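Local structure of conserved protein (Methanosarcina mazei, 2NR4) at residues A[74-80]-A[116-122]; A[157-163]-A[191-196]. The protein binds flavin mononucleotide as a two-subunit flavoprotein of the DUF447 family, its biological role being still unknown. All blocks are in the same frame, centred on the assembly; numbering follows the deposited sequence.

Contact 1: A[74-80]-A[116-122]; sequences KCLASNV and AIAWVVF
Ser78 turns OG into the position between its backbone N and carbonyl carbon (chi1 58°), alongside Val120, while Phe122 swings its ring away from its own carbonyl (chi1 -63°), setting it edge-on to Leu76 O and Ser78 CB. Ser78 and Phe122 belong to neighbouring antiparallel strands, 75-79 and 118-130, of the six-stranded barrel characteristic of FMN-binding proteins of this clan. Leu76 with Phe122 and Ser78 with Val120 are hydrogen-bonded pairs; Phe122 N donates to Leu76 O at 2.8 Å. Beyond them, Val80 N reaches Ala118 O almost straight (176°), and Ile117 N returns a bond to Val80 O. On the face with Ser78, the Phe122 ring also takes Val120 CG1 over one of its own faces, offset toward the rim. An alanine in place of Phe122 is likely to open a gap beside Ser78 and deprive Val120 CG1 of the ring it lies against. The other face carries Ala77, Val121, Asn79 and Trp119; here Cys75 SG rests 3.6 Å from Val121 CG1. Asn79 OD1 sits 3.5 Å from Ala116 CB, but its amide is held elsewhere, ND2 by Ile34 O and Ser36 OG of strand 29-37 and OD1 by Leu113 N. Leu76 also packs on strand 29-37 and lies near Thr66, an FMN-binding residue. Ser78 OG donates to a water at 2.7 Å, and that water in turn donates to Ala118 O at 3.0 Å.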
# COMPACT_ATOMS: atom_id res chain seq x y z
N LYS A 74 11.01 -16.02 -22.42
CA LYS A 74 11.55 -16.34 -21.07
C LYS A 74 12.22 -15.17 -20.34
O LYS A 74 13.29 -15.30 -19.68
CB LYS A 74 12.44 -17.59 -21.08
CG LYS A 74 11.71 -18.86 -21.54
CD LYS A 74 11.88 -18.99 -23.05
CE LYS A 74 11.62 -20.40 -23.54
NZ LYS A 74 11.61 -20.38 -25.05
N CYS A 75 11.57 -14.03 -20.44
CA CYS A 75 12.04 -12.80 -19.80
C CYS A 75 10.83 -11.95 -19.44
O CYS A 75 9.82 -11.90 -20.18
CB CYS A 75 12.96 -12.01 -20.73
SG CYS A 75 13.81 -10.55 -20.06
N LEU A 76 10.95 -11.29 -18.29
CA LEU A 76 9.85 -10.45 -17.74
C LEU A 76 10.48 -9.46 -16.78
O LEU A 76 11.44 -9.82 -16.08
CB LEU A 76 8.82 -11.35 -17.07
CG LEU A 76 7.74 -10.88 -16.08
CD1 LEU A 76 6.73 -12.00 -15.95
CD2 LEU A 76 8.31 -10.47 -14.69
N ALA A 77 9.97 -8.23 -16.73
CA ALA A 77 10.51 -7.25 -15.78
C ALA A 77 9.41 -6.84 -14.79
O ALA A 77 8.26 -6.65 -15.18
CB ALA A 77 10.99 -6.02 -16.52
N SER A 78 9.75 -6.77 -13.50
CA SER A 78 8.88 -6.11 -12.56
C SER A 78 8.97 -4.60 -12.71
O SER A 78 10.05 -4.04 -12.95
CB SER A 78 9.31 -6.50 -11.12
OG SER A 78 10.67 -6.15 -10.88
N ASN A 79 7.85 -3.92 -12.51
CA ASN A 79 7.78 -2.46 -12.41
C ASN A 79 6.94 -2.06 -11.19
O ASN A 79 5.73 -2.33 -11.15
CB ASN A 79 7.10 -1.85 -13.63
CG ASN A 79 7.87 -2.17 -14.92
OD1 ASN A 79 8.76 -1.42 -15.32
ND2 ASN A 79 7.58 -3.33 -15.52
N VAL A 80 7.58 -1.38 -10.25
CA VAL A 80 6.86 -0.88 -9.05
C VAL A 80 6.14 0.39 -9.42
O VAL A 80 6.75 1.35 -9.92
CB VAL A 80 7.80 -0.64 -7.82
CG1 VAL A 80 7.00 0.03 -6.68
CG2 VAL A 80 8.44 -1.97 -7.37
N ALA A 116 7.83 3.60 -14.03
CA ALA A 116 8.21 2.72 -12.91
C ALA A 116 9.03 3.44 -11.84
O ALA A 116 9.93 4.24 -12.13
CB ALA A 116 8.98 1.52 -13.42
N ILE A 117 8.72 3.15 -10.58
CA ILE A 117 9.55 3.63 -9.48
C ILE A 117 10.89 2.89 -9.49
O ILE A 117 11.95 3.50 -9.38
CB ILE A 117 8.81 3.41 -8.13
CG1 ILE A 117 7.40 4.06 -8.13
CG2 ILE A 117 9.68 3.86 -6.98
CD1 ILE A 117 7.41 5.54 -8.21
N ALA A 118 10.82 1.57 -9.58
CA ALA A 118 11.97 0.69 -9.65
C ALA A 118 11.62 -0.50 -10.56
O ALA A 118 10.46 -0.99 -10.55
CB ALA A 118 12.33 0.19 -8.23
N TRP A 119 12.61 -0.98 -11.32
CA TRP A 119 12.38 -2.13 -12.23
C TRP A 119 13.46 -3.18 -12.05
O TRP A 119 14.60 -2.86 -11.64
CB TRP A 119 12.26 -1.66 -13.72
CG TRP A 119 13.42 -0.84 -14.18
CD1 TRP A 119 13.50 0.53 -14.22
CD2 TRP A 119 14.70 -1.33 -14.62
NE1 TRP A 119 14.76 0.92 -14.68
CE2 TRP A 119 15.51 -0.20 -14.94
CE3 TRP A 119 15.23 -2.62 -14.82
CZ2 TRP A 119 16.83 -0.33 -15.41
CZ3 TRP A 119 16.54 -2.74 -15.29
CH2 TRP A 119 17.33 -1.59 -15.56
N VAL A 120 13.10 -4.44 -12.30
CA VAL A 120 14.08 -5.53 -12.33
C VAL A 120 13.76 -6.35 -13.57
O VAL A 120 12.62 -6.79 -13.75
CB VAL A 120 14.00 -6.46 -11.08
CG1 VAL A 120 15.10 -7.55 -11.13
CG2 VAL A 120 14.11 -5.62 -9.77
N VAL A 121 14.76 -6.55 -14.42
CA VAL A 121 14.60 -7.48 -15.53
C VAL A 121 14.99 -8.90 -15.06
O VAL A 121 16.11 -9.13 -14.57
CB VAL A 121 15.45 -7.05 -16.79
CG1 VAL A 121 15.18 -8.04 -17.92
CG2 VAL A 121 15.09 -5.65 -17.20
N PHE A 122 14.09 -9.85 -15.26
CA PHE A 122 14.36 -11.25 -14.87
C PHE A 122 14.36 -12.20 -16.06
O PHE A 122 13.49 -12.08 -16.93
CB PHE A 122 13.26 -11.78 -13.96
CG PHE A 122 13.11 -11.06 -12.64
CD1 PHE A 122 13.91 -11.43 -11.53
CD2 PHE A 122 12.10 -10.11 -12.46
CE1 PHE A 122 13.70 -10.81 -10.27
CE2 PHE A 122 11.92 -9.48 -11.24
CZ PHE A 122 12.73 -9.85 -10.14
O HOH W 1 10.70 -3.80 -9.50

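Contact 2: A[157-163]-A[191-196]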
# COMPACT_ATOMS: atom_id res chain seq x y z
N ASN A 157 -3.01 3.79 2.06
CA ASN A 157 -4.23 4.49 1.67
C ASN A 157 -5.26 3.43 1.26
O ASN A 157 -5.04 2.65 0.31
CB ASN A 157 -3.90 5.48 0.55
CG ASN A 157 -5.11 6.27 0.09
OD1 ASN A 157 -6.08 5.72 -0.45
ND2 ASN A 157 -5.08 7.58 0.31
N ARG A 158 -6.36 3.38 2.01
CA ARG A 158 -7.37 2.36 1.79
C ARG A 158 -8.09 2.55 0.45
O ARG A 158 -8.68 1.61 -0.03
CB ARG A 158 -8.38 2.36 2.92
CG ARG A 158 -7.78 1.94 4.30
CD ARG A 158 -8.84 2.20 5.33
NE ARG A 158 -9.86 1.17 5.29
CZ ARG A 158 -11.12 1.37 5.67
NH1 ARG A 158 -11.51 2.58 6.11
NH2 ARG A 158 -11.96 0.37 5.63
N GLY A 159 -8.06 3.77 -0.08
CA GLY A 159 -8.64 4.09 -1.41
C GLY A 159 -7.82 3.45 -2.52
O GLY A 159 -8.37 2.78 -3.42
N PHE A 160 -6.50 3.61 -2.44
CA PHE A 160 -5.61 2.92 -3.38
C PHE A 160 -5.78 1.41 -3.26
O PHE A 160 -5.94 0.70 -4.26
CB PHE A 160 -4.15 3.31 -3.14
CG PHE A 160 -3.19 2.58 -4.04
CD1 PHE A 160 -2.90 3.11 -5.30
CD2 PHE A 160 -2.65 1.33 -3.68
CE1 PHE A 160 -2.06 2.45 -6.18
CE2 PHE A 160 -1.79 0.64 -4.58
CZ PHE A 160 -1.50 1.21 -5.85
N ASN A 161 -5.82 0.92 -2.02
CA ASN A 161 -5.99 -0.51 -1.79
C ASN A 161 -7.32 -1.02 -2.35
O ASN A 161 -7.39 -2.13 -2.87
CB ASN A 161 -5.90 -0.80 -0.28
CG ASN A 161 -4.54 -0.44 0.30
OD1 ASN A 161 -3.58 -0.11 -0.40
ND2 ASN A 161 -4.46 -0.48 1.64
N ALA A 162 -8.36 -0.18 -2.28
CA ALA A 162 -9.68 -0.53 -2.81
C ALA A 162 -9.69 -0.64 -4.31
O ALA A 162 -10.38 -1.52 -4.89
CB ALA A 162 -10.71 0.46 -2.36
N VAL A 163 -8.90 0.22 -4.95
CA VAL A 163 -8.73 0.15 -6.42
C VAL A 163 -8.08 -1.17 -6.82
O VAL A 163 -8.56 -1.82 -7.75
CB VAL A 163 -7.86 1.32 -6.97
CG1 VAL A 163 -7.51 1.08 -8.49
CG2 VAL A 163 -8.61 2.65 -6.80
N LEU A 191 -15.04 3.10 -0.90
CA LEU A 191 -13.81 3.41 -0.19
C LEU A 191 -12.86 4.27 -0.99
O LEU A 191 -12.12 5.11 -0.44
CB LEU A 191 -13.09 2.12 0.23
CG LEU A 191 -13.65 1.37 1.44
CD1 LEU A 191 -12.81 0.12 1.60
CD2 LEU A 191 -13.57 2.25 2.71
N ALA A 192 -12.85 4.08 -2.31
CA ALA A 192 -11.99 4.87 -3.14
C ALA A 192 -12.42 6.33 -3.09
O ALA A 192 -11.59 7.25 -3.11
CB ALA A 192 -12.04 4.35 -4.60
N SER A 193 -13.75 6.53 -3.08
CA SER A 193 -14.33 7.85 -3.00
C SER A 193 -14.06 8.53 -1.65
O SER A 193 -13.83 9.75 -1.62
CB SER A 193 -15.83 7.80 -3.21
OG SER A 193 -16.24 9.13 -3.52
N LYS A 194 -14.14 7.76 -0.56
CA LYS A 194 -13.93 8.31 0.79
C LYS A 194 -12.47 8.53 1.06
O LYS A 194 -12.08 9.60 1.55
CB LYS A 194 -14.53 7.40 1.85
CG LYS A 194 -16.02 7.19 1.68
CD LYS A 194 -16.58 6.21 2.72
CE LYS A 194 -18.07 6.50 2.99
NZ LYS A 194 -18.23 7.92 3.45
N CYS A 195 -11.65 7.53 0.73
CA CYS A 195 -10.23 7.52 1.16
C CYS A 195 -9.24 7.91 0.08
O CYS A 195 -8.13 8.37 0.37
CB CYS A 195 -9.84 6.13 1.75
SG CYS A 195 -10.90 5.55 3.11
N GLY A 196 -9.61 7.75 -1.20
CA GLY A 196 -8.63 8.03 -2.25
C GLY A 196 -8.54 9.51 -2.54
O GLY A 196 -9.36 10.28 -2.04
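The Arg158 guanidinium lies across Leu191, whose CD2 sits over one face of the flat group, 3.6 Å above its plane and displaced toward the rim. The arginine chain bends at chi3 (77°), and NH2, 3.8 Å from Leu191 CD2, forms a salt bridge with Glu165 of the second subunit. Next to this pair, Ala162 CB meets Leu191 CB at 3.9 Å, and Cys195 sets its CB against Gly159 N, with SG turned toward Arg158 CB. These side chains join the start of helix 158-176 to the end of helix 179-195 in an antiparallel helical hairpin; the axes of the short pieces 158-163 and 191-195 pass 7.5 Å apart at 159°. Such closeness probably depends on Gly159: its CA lies 3.9 Å from Ala192 CA, and a beta carbon would run into the backbone of Cys195 and Gly196. Asn157 is the N-cap of the first helix. With CG anti to the backbone N (chi1 -179°), its amide faces both ways: OD1 accepts from Phe160 N at 2.9 Å and more weakly from Gly159 N, while ND2 donates to Cys195 O at 3.2 Å. That last bond is bent, the donor standing above the carbonyl plane instead of within it. Phe160 and Val163 pack against helices 84-92 and 198-210. One amide thus caps the beginning of one helix and also donates to a carbonyl at the end of the other, whereas the arginine combines an apolar face contact within the chain with a charge pairing across the dimer.

In the fold
Both contacts are largely buried, yet they belong to different parts of the chain. Contact 1 lies within the N-terminal barrel, its centre about 10 Å from the centre of the chain; contact 2 joins helices of the C-terminal part, its centre about 18 Å from that point and on the opposite side. They share no helix or strand, and their nearest atoms remain about 8 Å apart. Regular backbone hydrogen bonds dominate contact 1; contact 2 relies on close helix packing at a glycine and a single side-chain bond. The second subunit touches both, packing on contact 1 and also pairing charges with Arg158 of contact 2. The side chains of Leu76 in contact 1 and Val163 in contact 2 each lie about 8 Å from the bound FMN.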